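Local structure of Boca/mesd chaperone for ywtd beta-propeller-egf protein 1 (3OFG) at residues T32-W35 against T36-Q40. The protein probably acts in the endoplasmic reticulum as a chaperone for maturing LDL-receptor-type YWTD beta-propeller domains, this chain being its structured domain. Numbering follows the deposited sequence.
Sequences TEKW and TQIWQ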
ATOM      1  N   THR A  32       4.917  11.859  10.971  1.00  6.03           N
ATOM      2  CA  THR A  32       5.074  10.897   9.873  1.00  5.70           C
ATOM      3  C   THR A  32       4.923  11.568   8.529  1.00  6.11           C
ATOM      4  O   THR A  32       5.716  11.329   7.628  1.00  6.49           O
ATOM      5  CB  THR A  32       4.024   9.818  10.032  1.00  6.36           C
ATOM      6  OG1 THR A  32       4.275   9.180  11.292  1.00  7.26           O
ATOM      7  CG2 THR A  32       4.070   8.778   8.911  1.00  8.86           C
ATOM      8  N   GLU A  33       3.960  12.472   8.402  1.00  6.46           N
ATOM      9  CA  GLU A  33       3.757  13.164   7.136  1.00  6.97           C
ATOM     10  C   GLU A  33       4.947  14.068   6.843  1.00  6.88           C
ATOM     11  O   GLU A  33       5.425  14.097   5.687  1.00  9.15           O
ATOM     12  CB  GLU A  33       2.441  13.940   7.134  1.00  9.49           C
ATOM     13  CG  GLU A  33       1.228  13.002   7.129  1.00 12.64           C
ATOM     14  CD  GLU A  33      -0.121  13.653   6.932  0.64 28.14           C
ATOM     15  OE1 GLU A  33      -0.177  14.872   6.710  0.62 38.67           O
ATOM     16  OE2 GLU A  33      -1.130  12.911   6.978  0.69 34.19           O
ATOM     17  N   LYS A  34       5.478  14.758   7.838  1.00  7.56           N
ATOM     18  CA  LYS A  34       6.621  15.622   7.637  1.00  6.99           C
ATOM     19  C   LYS A  34       7.806  14.816   7.151  1.00  7.30           C
ATOM     20  O   LYS A  34       8.455  15.131   6.137  1.00  6.64           O
ATOM     21  CB  LYS A  34       6.993  16.336   8.933  1.00  8.65           C
ATOM     22  CG  LYS A  34       8.300  17.097   8.857  1.00  8.89           C
ATOM     23  CD  LYS A  34       8.623  17.844  10.141  1.00 11.33           C
ATOM     24  CE  LYS A  34      10.022  18.409  10.121  1.00 13.69           C
ATOM     25  NZ  LYS A  34      10.294  19.190  11.368  1.00 21.73           N
ATOM     26  N   TRP A  35       8.153  13.778   7.904  1.00  6.43           N
ATOM     27  CA  TRP A  35       9.414  13.097   7.649  1.00  6.00           C
ATOM     28  C   TRP A  35       9.370  12.191   6.432  1.00  5.51           C
ATOM     29  O   TRP A  35      10.367  12.092   5.715  1.00  6.34           O
ATOM     30  CB  TRP A  35       9.916  12.368   8.916  1.00  6.18           C
ATOM     31  CG  TRP A  35      10.466  13.400   9.844  1.00  7.95           C
ATOM     32  CD1 TRP A  35       9.847  13.962  10.936  1.00  9.08           C
ATOM     33  CD2 TRP A  35      11.687  14.103   9.668  1.00  7.90           C
ATOM     34  NE1 TRP A  35      10.632  14.967  11.451  1.00 10.03           N
ATOM     35  CE2 TRP A  35      11.764  15.066  10.687  1.00  8.47           C
ATOM     36  CE3 TRP A  35      12.736  14.001   8.753  1.00  9.32           C
ATOM     37  CZ2 TRP A  35      12.864  15.924  10.821  1.00 10.56           C
ATOM     38  CZ3 TRP A  35      13.828  14.854   8.895  1.00 10.72           C
ATOM     39  CH2 TRP A  35      13.880  15.786   9.926  1.00 11.23           C
ATOM     40  N   THR A  36       8.236  11.562   6.149  1.00  5.75           N
ATOM     41  CA  THR A  36       8.161  10.758   4.933  1.00  6.06           C
ATOM     42  C   THR A  36       8.323  11.621   3.706  1.00  7.68           C
ATOM     43  O   THR A  36       8.951  11.189   2.741  1.00  7.18           O
ATOM     44  CB  THR A  36       6.898   9.886   4.834  1.00  7.51           C
ATOM     45  OG1 THR A  36       5.724  10.691   4.940  1.00  7.25           O
ATOM     46  CG2 THR A  36       6.906   8.835   5.931  1.00  8.76           C
ATOM     47  N   GLN A  37       7.826  12.844   3.715  1.00  5.70           N
ATOM     48  CA  GLN A  37       8.017  13.684   2.552  0.55  7.29           C
ATOM     49  C   GLN A  37       9.459  14.134   2.427  1.00  5.46           C
ATOM     50  O   GLN A  37       9.979  14.204   1.323  1.00  7.00           O
ATOM     51  CB  GLN A  37       7.100  14.893   2.554  0.55  7.63           C
ATOM     52  CG  GLN A  37       7.165  15.543   1.201  0.55  9.44           C
ATOM     53  CD  GLN A  37       6.028  16.468   0.876  0.55 19.23           C
ATOM     54  OE1 GLN A  37       4.848  16.094   0.937  0.55 19.52           O
ATOM     55  NE2 GLN A  37       6.381  17.662   0.421  0.55 10.58           N
ATOM     56  N   ILE A  38      10.119  14.411   3.537  1.00  5.96           N
ATOM     57  CA  ILE A  38      11.538  14.757   3.511  1.00  5.66           C
ATOM     58  C   ILE A  38      12.359  13.594   2.965  1.00  6.28           C
ATOM     59  O   ILE A  38      13.231  13.778   2.088  1.00  6.40           O
ATOM     60  CB  ILE A  38      12.047  15.225   4.895  1.00  6.37           C
ATOM     61  CG1 ILE A  38      11.436  16.582   5.233  1.00  6.91           C
ATOM     62  CG2 ILE A  38      13.567  15.291   4.940  1.00  8.12           C
ATOM     63  CD1 ILE A  38      11.552  16.943   6.706  1.00 10.09           C
ATOM     64  N   TRP A  39      12.124  12.389   3.469  1.00  6.34           N
ATOM     65  CA  TRP A  39      12.849  11.221   2.949  1.00  6.78           C
ATOM     66  C   TRP A  39      12.569  11.034   1.467  1.00  7.03           C
ATOM     67  O   TRP A  39      13.480  10.700   0.706  1.00  7.05           O
ATOM     68  CB  TRP A  39      12.543   9.959   3.742  1.00  6.47           C
ATOM     69  CG  TRP A  39      12.890  10.093   5.183  1.00  5.63           C
ATOM     70  CD1 TRP A  39      13.933  10.794   5.713  1.00  7.22           C
ATOM     71  CD2 TRP A  39      12.177   9.529   6.290  1.00  5.93           C
ATOM     72  NE1 TRP A  39      13.910  10.695   7.091  1.00  7.28           N
ATOM     73  CE2 TRP A  39      12.839   9.935   7.454  1.00  7.09           C
ATOM     74  CE3 TRP A  39      11.038   8.727   6.398  1.00  6.72           C
ATOM     75  CZ2 TRP A  39      12.394   9.555   8.723  1.00  7.36           C
ATOM     76  CZ3 TRP A  39      10.593   8.370   7.660  1.00  7.03           C
ATOM     77  CH2 TRP A  39      11.266   8.800   8.797  1.00  6.57           C
ATOM     78  N   GLN A  40      11.331  11.239   1.040  1.00  5.78           N
ATOM     79  CA  GLN A  40      11.001  11.150  -0.376  1.00  6.51           C
ATOM     80  C   GLN A  40      11.842  12.148  -1.166  1.00  7.05           C
ATOM     81  O   GLN A  40      12.367  11.824  -2.251  1.00  6.37           O
ATOM     82  CB  GLN A  40       9.517  11.414  -0.586  1.00  6.65           C
ATOM     83  CG  GLN A  40       9.096  11.460  -2.048  1.00  7.32           C
ATOM     84  CD  GLN A  40       7.672  11.913  -2.205  1.00  8.28           C
ATOM     85  OE1 GLN A  40       7.211  12.813  -1.489  1.00 10.60           O
ATOM     86  NE2 GLN A  40       6.966  11.322  -3.156  1.00 10.17           N
TER
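The carbonyl oxygen T32 O is gripped twice by T36: the backbone N donates to it at 2.9 Å, and the hydroxyl OG1 at 2.8 Å, the two reaching it from opposite faces of the carbonyl plane. With OG1 between the backbone N and the carbonyl carbon (chi1 56°), the hydroxyl points back along the helix, a recognised way for a buried helical threonine to satisfy its OH. Its methyl, CG2, then lies 4.1 Å from CG2 of T32, whose own OG1 hydrogen-bonds to D57 O. Both threonines sit on the face of helix 29-45 that packs against the four-stranded antiparallel sheet, touching V54. One turn on, W39 N donates almost straight to W35 O at 2.9 Å, and the broad W39 indole lays a face over that same oxygen, with CD2 3.2 Å from it, while also reaching V17 and F82. CB of W35 rests over the six-membered ring of W39 in a CH-pi contact, 3.9 Å from the ring centroid, while the two indoles meet obliquely, their planes at 39°. On the partly exposed flank, the terminal methyl CD1 of I38 lies over a face of the W35 six-membered ring, 3.9 Å from the centroid; the extended aliphatic part of K34 can lie beside this methyl while the residue stays exposed. With W39 cut back to an alanine, W35 CB would probably lose its aromatic bed, and V17 and F82 a packing partner.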